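Local coordinates for hypothetical protein TT1662 (Thermus thermophilus, PDB 1UFO) that probably acts as a hydrolase, being built on the alpha/beta hydrolase fold, with its natural substrate not established, at residues R94-A99 with L105-A110; G111-A116 with A215-T220; F210-A215 with T220-R225. All coordinates share one frame; numbering follows the deposited sequence.

How the interactions relate
Interaction 1 is a small, buried apolar contact between helix 77-103 and the start of strand 107-112, whereas interaction 2 takes up the far end of that strand and lies nearer the surface, in a probable catalytic site. Their centres are about 20 Å apart, on opposite sides of the chain's centre. Interaction 3 is buried again, but mixes apolar packing with a carboxylate that accepts from the threonine capping a helix. It shares Ala215 and Thr220 with interaction 2, about 10 Å away between centres, and the two touch where Thr218 O lies 3.5 Å from Met223 SE. All three reach the same sheet, and the chemistry passes from methyl packing to a serine-histidine bond to helix capping.

Interaction 1: residues R94-A99 with L105-A110; sequences RVAEEA and LPLFLA
No ring or other flat side chain takes part where Ala96 and Ala99 meet Leu107; the flat group involved is the peptide carbonyl of Ala96. Leu107 CD1 comes to 3.7 Å from Ala96 O, arriving from the CA side of the carbonyl and displaced from the peptide plane, so it lies beside the group and does not stack squarely on it. The same methyl is 3.9 Å from Ala96 CB and just as near Ala96 CA, which seats a single branch of the leucine against the backbone of the helix. Nearly one helical turn further along, Ala99 CB approaches CD1 more loosely, at 4.3 Å.

The two alanines present short side chains to the strand, and the leucine spans the gap: CA of Ala96 and CA of Leu107 are 7.5 Å apart. Leu107 reaches across with CG anti to the backbone N (chi1 -174°), while its chi2 of 141° departs from a staggered value, so that the isopropyl end is rotated away from a staggered position. No hydrogen bond crosses the interface. Contact is therefore wholly by van der Waals packing in a buried setting, to which Leu28 of strand 25-30 and Phe127 add by touching Ala96.

Residues alternate along the strand. Leu107 faces helix 77-103, whereas Phe108 turns to the other side of the sheet and packs on Leu231 and Leu235 of helix 221-236. Helix 77-103 connects strand 52-56 to strand 107-112, which runs parallel to it beyond the intervening strand 25-30. Ala96, Ala99 and Leu107 are thus part of the packing of a beta-alpha-beta crossover helix on the central sheet of the alpha/beta hydrolase fold.

Interaction 2: residues G111-A116 with A215-T220; sequences GGSLGA and AGHTLT
Ser113 stands out by its backbone, with phi 60° and psi -116°, a strained conformation for a residue with a side chain, and from that sharp turn it places its hydroxyl beside His217. This is consistent with a nucleophile elbow, and the Gly-Gly-Ser-Leu-Gly sequence fits the GxSxG pattern. The bend is tight: Gly111 CA lies 3.6 Å from Gly115 O, and Gly115 N bonds to Gly112 O at 2.9 Å.

Ser113 OG and His217 NE2 are 2.9 Å apart in a hydrogen bond that either may donate. The hydroxyl lies at the edge of the imidazole, in its plane but displaced toward His217 CE1, 3.2 Å from it, so the bond is markedly bent from the direction in which NE2 points. Although Ser113 occupies the N-cap position of the following helix, its side chain makes no capping bond; OG, anti to the backbone N (chi1 -166°), is directed to the histidine. His217, the centre of an inverse gamma turn, carries its ring out from the loop across the 8.2 Å that separates its CA from Ser113 CA. At the ring's other nitrogen, ND1 bonds to Asp183 OD1, which fixes the rotation of the imidazole. The three residues have charge-relay geometry and probably form the Ser-His-Asp catalytic triad.

Ile136 touches both Ser113 and His217, and Ile185 and Val186 pack on the histidine. The serine sits between strand 107-112 and helix 114-124, with Leu114 resting on helix 77-103, while the histidine comes from the loop joining strand 207-212 to helix 221-236.

Interaction 3: residues F210-A215 with T220-R225; sequences FVEEGA and TPLMAR
Glu212 and Thr220 approach each other from opposite directions, joining the last strand of this alpha/beta hydrolase fold to the N-cap of the helix that follows. Strand 210-212 and helix 221-225 run nearly antiparallel (162°), with their axes 9.4 Å apart. The extended Glu212 chain sends OE2 to Thr220 OG1, which donates a short 2.5 Å bond to the syn lone pair of OE2. With chi1 at 65°, OG1 also accepts from Met223 N at 3.1 Å, a nearly straight capping bond (167°), so two bonds grip the hydroxyl. The helix start would be expected to steady the carboxylate's negative charge.

Two residues earlier on the strand, Phe210 presents its ring edge to the helix: Leu222 CD2 lies in plane near CZ at 3.8 Å, its side chain crossing at about a right angle, and Met223 CG meets CE2 obliquely. Met223, present as selenomethionine, extends past Glu212 to set CE 3.8 Å from Ala215 CB. Phe210 to Glu212 also pair antiparallel with a strand of the second subunit, so the sheet continues across the interface. Glu212 OE1 is held by a water 3.1 Å away, which donates to it and accepts from Leu222 N.

Interaction 1: residues R94-A99 with L105-A110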
# COMPACT_ATOMS: atom_id res chain seq x y z
N ARG A 94 -16.83 13.13 19.35
CA ARG A 94 -17.76 14.30 19.32
C ARG A 94 -17.42 15.24 18.16
O ARG A 94 -18.35 15.71 17.43
CB ARG A 94 -17.76 15.05 20.66
CG ARG A 94 -18.54 14.25 21.73
CD ARG A 94 -18.70 15.06 23.00
NE ARG A 94 -17.41 15.25 23.67
CZ ARG A 94 -16.69 16.37 23.75
NH1 ARG A 94 -15.51 16.36 24.39
NH2 ARG A 94 -17.13 17.50 23.20
N VAL A 95 -16.13 15.44 17.92
CA VAL A 95 -15.72 16.31 16.79
C VAL A 95 -16.18 15.70 15.46
O VAL A 95 -16.69 16.40 14.59
CB VAL A 95 -14.18 16.51 16.80
CG1 VAL A 95 -13.71 17.23 15.43
CG2 VAL A 95 -13.77 17.40 18.04
N ALA A 96 -15.96 14.42 15.28
CA ALA A 96 -16.33 13.73 14.03
C ALA A 96 -17.82 13.77 13.81
O ALA A 96 -18.27 14.02 12.70
CB ALA A 96 -15.81 12.25 14.08
N GLU A 97 -18.59 13.46 14.85
CA GLU A 97 -20.05 13.46 14.69
C GLU A 97 -20.55 14.88 14.37
O GLU A 97 -21.42 14.98 13.51
CB GLU A 97 -20.72 12.83 15.94
CG GLU A 97 -20.36 11.39 16.00
CD GLU A 97 -20.86 10.73 17.28
OE1 GLU A 97 -21.08 11.45 18.32
OE2 GLU A 97 -20.95 9.48 17.24
N GLU A 98 -19.99 15.93 14.96
CA GLU A 98 -20.42 17.27 14.64
C GLU A 98 -19.98 17.63 13.18
O GLU A 98 -20.74 18.26 12.42
CB GLU A 98 -19.84 18.31 15.63
CG GLU A 98 -20.08 19.81 15.25
CD GLU A 98 -21.55 20.13 15.04
OE1 GLU A 98 -21.84 21.11 14.28
OE2 GLU A 98 -22.37 19.40 15.66
N ALA A 99 -18.78 17.22 12.79
CA ALA A 99 -18.31 17.61 11.46
C ALA A 99 -19.24 16.96 10.41
O ALA A 99 -19.59 17.54 9.39
CB ALA A 99 -16.82 17.08 11.28
N LEU A 105 -20.49 15.29 4.61
CA LEU A 105 -19.59 14.64 3.70
C LEU A 105 -19.12 13.32 4.34
O LEU A 105 -19.09 13.23 5.57
CB LEU A 105 -18.31 15.49 3.57
CG LEU A 105 -18.54 16.80 2.83
CD1 LEU A 105 -17.24 17.57 2.92
CD2 LEU A 105 -18.97 16.59 1.39
N PRO A 106 -18.78 12.34 3.51
CA PRO A 106 -18.27 11.06 4.04
C PRO A 106 -17.08 11.38 4.95
O PRO A 106 -16.23 12.21 4.57
CB PRO A 106 -17.78 10.36 2.81
CG PRO A 106 -18.68 10.84 1.72
CD PRO A 106 -18.85 12.32 2.03
N LEU A 107 -17.00 10.67 6.09
CA LEU A 107 -15.93 10.97 7.03
C LEU A 107 -14.98 9.79 7.18
O LEU A 107 -15.43 8.61 7.33
CB LEU A 107 -16.48 11.36 8.42
CG LEU A 107 -15.35 11.84 9.40
CD1 LEU A 107 -15.71 13.00 10.30
CD2 LEU A 107 -15.01 10.56 10.23
N PHE A 108 -13.70 10.12 7.13
CA PHE A 108 -12.62 9.14 7.31
C PHE A 108 -11.79 9.56 8.48
O PHE A 108 -11.80 10.74 8.87
CB PHE A 108 -11.72 9.13 6.08
CG PHE A 108 -12.39 8.69 4.86
CD1 PHE A 108 -13.04 9.59 4.02
CD2 PHE A 108 -12.36 7.36 4.52
CE1 PHE A 108 -13.68 9.14 2.82
CE2 PHE A 108 -12.97 6.87 3.33
CZ PHE A 108 -13.62 7.74 2.48
N LEU A 109 -11.10 8.60 9.09
CA LEU A 109 -10.17 8.95 10.19
C LEU A 109 -8.71 8.62 9.78
O LEU A 109 -8.48 7.64 9.05
CB LEU A 109 -10.43 8.10 11.41
CG LEU A 109 -11.76 8.14 12.07
CD1 LEU A 109 -11.67 7.13 13.33
CD2 LEU A 109 -12.05 9.58 12.59
N ALA A 110 -7.76 9.41 10.29
CA ALA A 110 -6.33 9.07 10.12
C ALA A 110 -5.74 9.27 11.49
O ALA A 110 -6.11 10.22 12.18
CB ALA A 110 -5.67 9.94 9.11

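Interaction 2: residues G111-A116 with A215-T220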
# COMPACT_ATOMS: atom_id res chain seq x y z
N GLY A 111 -4.89 8.34 11.95
CA GLY A 111 -4.24 8.57 13.23
C GLY A 111 -2.76 8.23 13.07
O GLY A 111 -2.46 7.29 12.32
N GLY A 112 -1.87 8.95 13.75
CA GLY A 112 -0.44 8.63 13.71
C GLY A 112 0.05 8.24 15.09
O GLY A 112 -0.18 8.96 16.05
N SER A 113 0.61 7.03 15.21
CA SER A 113 1.17 6.52 16.49
C SER A 113 0.04 6.48 17.54
O SER A 113 -0.91 5.71 17.40
CB SER A 113 2.40 7.41 16.84
OG SER A 113 3.17 6.80 17.85
N LEU A 114 0.09 7.26 18.65
CA LEU A 114 -0.97 7.17 19.65
C LEU A 114 -2.29 7.48 18.97
O LEU A 114 -3.31 6.91 19.35
CB LEU A 114 -0.67 8.13 20.80
CG LEU A 114 -1.63 7.95 21.96
CD1 LEU A 114 -1.44 6.61 22.68
CD2 LEU A 114 -1.45 9.15 22.92
N GLY A 115 -2.30 8.36 17.99
CA GLY A 115 -3.56 8.66 17.28
C GLY A 115 -4.12 7.44 16.51
O GLY A 115 -5.33 7.32 16.38
N ALA A 116 -3.23 6.53 16.08
CA ALA A 116 -3.68 5.31 15.39
C ALA A 116 -4.35 4.41 16.43
O ALA A 116 -5.38 3.74 16.15
CB ALA A 116 -2.48 4.60 14.77
N ALA A 215 11.97 2.36 6.47
CA ALA A 215 11.41 3.49 7.21
C ALA A 215 11.26 3.13 8.67
O ALA A 215 11.16 1.95 9.03
CB ALA A 215 10.03 3.87 6.63
N GLY A 216 11.26 4.15 9.52
CA GLY A 216 11.13 3.97 10.97
C GLY A 216 9.81 4.55 11.43
O GLY A 216 8.79 4.48 10.72
N HIS A 217 9.85 5.15 12.61
CA HIS A 217 8.66 5.75 13.23
C HIS A 217 8.39 7.22 12.80
O HIS A 217 8.44 8.21 13.60
CB HIS A 217 8.81 5.58 14.78
CG HIS A 217 7.54 5.82 15.49
ND1 HIS A 217 6.51 4.93 15.45
CD2 HIS A 217 7.13 6.86 16.26
CE1 HIS A 217 5.51 5.40 16.20
NE2 HIS A 217 5.86 6.56 16.71
N THR A 218 8.13 7.35 11.50
CA THR A 218 7.76 8.62 10.89
C THR A 218 6.72 8.37 9.80
O THR A 218 6.70 7.34 9.16
CB THR A 218 8.95 9.39 10.26
OG1 THR A 218 9.40 8.71 9.10
CG2 THR A 218 10.11 9.45 11.24
N LEU A 219 5.89 9.39 9.58
CA LEU A 219 4.81 9.30 8.60
C LEU A 219 5.46 9.85 7.34
O LEU A 219 5.57 11.05 7.13
CB LEU A 219 3.62 10.14 9.08
CG LEU A 219 2.26 9.80 8.38
CD1 LEU A 219 1.10 10.44 9.12
CD2 LEU A 219 2.25 10.19 6.93
N THR A 220 5.94 8.96 6.48
CA THR A 220 6.70 9.38 5.28
C THR A 220 5.80 9.85 4.16
O THR A 220 4.62 9.49 4.08
CB THR A 220 7.53 8.22 4.66
OG1 THR A 220 6.61 7.22 4.19
CG2 THR A 220 8.41 7.61 5.70

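Interaction 3: residues F210-A215 with T220-R225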
# COMPACT_ATOMS: atom_id res chain seq x y z
N PHE A 210 0.52 -1.57 4.53
CA PHE A 210 1.51 -1.03 3.61
C PHE A 210 2.75 -0.88 4.47
O PHE A 210 2.70 -0.24 5.54
CB PHE A 210 1.11 0.37 3.08
CG PHE A 210 2.23 1.03 2.34
CD1 PHE A 210 2.54 0.60 1.04
CD2 PHE A 210 2.99 2.04 2.95
CE1 PHE A 210 3.62 1.16 0.28
CE2 PHE A 210 4.08 2.59 2.20
CZ PHE A 210 4.38 2.13 0.88
N VAL A 211 3.85 -1.52 4.03
CA VAL A 211 5.08 -1.42 4.78
C VAL A 211 6.17 -0.88 3.87
O VAL A 211 6.42 -1.41 2.76
CB VAL A 211 5.53 -2.81 5.37
CG1 VAL A 211 6.86 -2.62 6.20
CG2 VAL A 211 4.44 -3.36 6.31
N GLU A 212 6.80 0.21 4.31
CA GLU A 212 7.91 0.85 3.57
C GLU A 212 9.20 0.27 4.18
O GLU A 212 9.49 0.44 5.38
CB GLU A 212 7.80 2.34 3.77
CG GLU A 212 8.88 3.14 3.04
CD GLU A 212 8.60 4.63 3.10
OE1 GLU A 212 9.55 5.40 2.97
OE2 GLU A 212 7.45 4.99 3.35
N GLU A 213 9.99 -0.40 3.34
CA GLU A 213 11.19 -1.07 3.85
C GLU A 213 12.23 0.00 4.20
O GLU A 213 12.53 0.88 3.36
CB GLU A 213 11.72 -1.97 2.75
CG GLU A 213 12.50 -3.09 3.31
CD GLU A 213 11.67 -4.10 4.12
OE1 GLU A 213 10.39 -4.24 4.03
OE2 GLU A 213 12.35 -4.86 4.83
N GLY A 214 12.75 -0.09 5.42
CA GLY A 214 13.76 0.86 5.84
C GLY A 214 13.26 2.06 6.60
O GLY A 214 14.04 2.72 7.28
N ALA A 215 11.97 2.36 6.47
CA ALA A 215 11.41 3.49 7.21
C ALA A 215 11.26 3.13 8.67
O ALA A 215 11.16 1.95 9.03
CB ALA A 215 10.03 3.87 6.63
N THR A 220 5.94 8.96 6.48
CA THR A 220 6.70 9.38 5.28
C THR A 220 5.80 9.85 4.16
O THR A 220 4.62 9.49 4.08
CB THR A 220 7.53 8.22 4.66
OG1 THR A 220 6.61 7.22 4.19
CG2 THR A 220 8.41 7.61 5.70
N PRO A 221 6.34 10.61 3.23
CA PRO A 221 5.53 11.09 2.11
C PRO A 221 4.99 9.91 1.31
O PRO A 221 3.86 10.02 0.84
CB PRO A 221 6.48 11.91 1.24
CG PRO A 221 7.49 12.51 2.33
CD PRO A 221 7.70 11.22 3.24
N LEU A 222 5.76 8.83 1.17
CA LEU A 222 5.22 7.67 0.41
C LEU A 222 4.00 7.05 1.16
O LEU A 222 3.00 6.70 0.54
CB LEU A 222 6.29 6.59 0.19
CG LEU A 222 5.78 5.37 -0.58
CD1 LEU A 222 5.20 5.69 -1.98
CD2 LEU A 222 6.94 4.36 -0.74
N MSE A 223 4.10 6.91 2.48
CA MSE A 223 2.94 6.43 3.25
C MSE A 223 1.76 7.37 3.04
O MSE A 223 0.66 6.92 2.86
CB MSE A 223 3.32 6.41 4.75
CG MSE A 223 4.20 5.23 5.20
SE MSE A 223 4.62 5.49 7.04
CE MSE A 223 6.32 4.47 7.06
N ALA A 224 1.98 8.68 3.06
CA ALA A 224 0.83 9.55 2.89
C ALA A 224 0.18 9.35 1.56
O ALA A 224 -1.03 9.36 1.46
CB ALA A 224 1.30 11.02 3.06
N ARG A 225 0.99 9.22 0.49
CA ARG A 225 0.46 9.05 -0.85
C ARG A 225 -0.33 7.72 -0.97
O ARG A 225 -1.42 7.70 -1.56
CB ARG A 225 1.64 9.10 -1.85
CG ARG A 225 1.20 8.96 -3.36
CD ARG A 225 0.36 10.17 -3.70
NE ARG A 225 0.14 10.56 -5.13
CZ ARG A 225 0.94 11.34 -5.88
NH1 ARG A 225 0.53 11.60 -7.11
NH2 ARG A 225 2.11 11.84 -5.49
O HOH W 1 8.66 8.00 1.64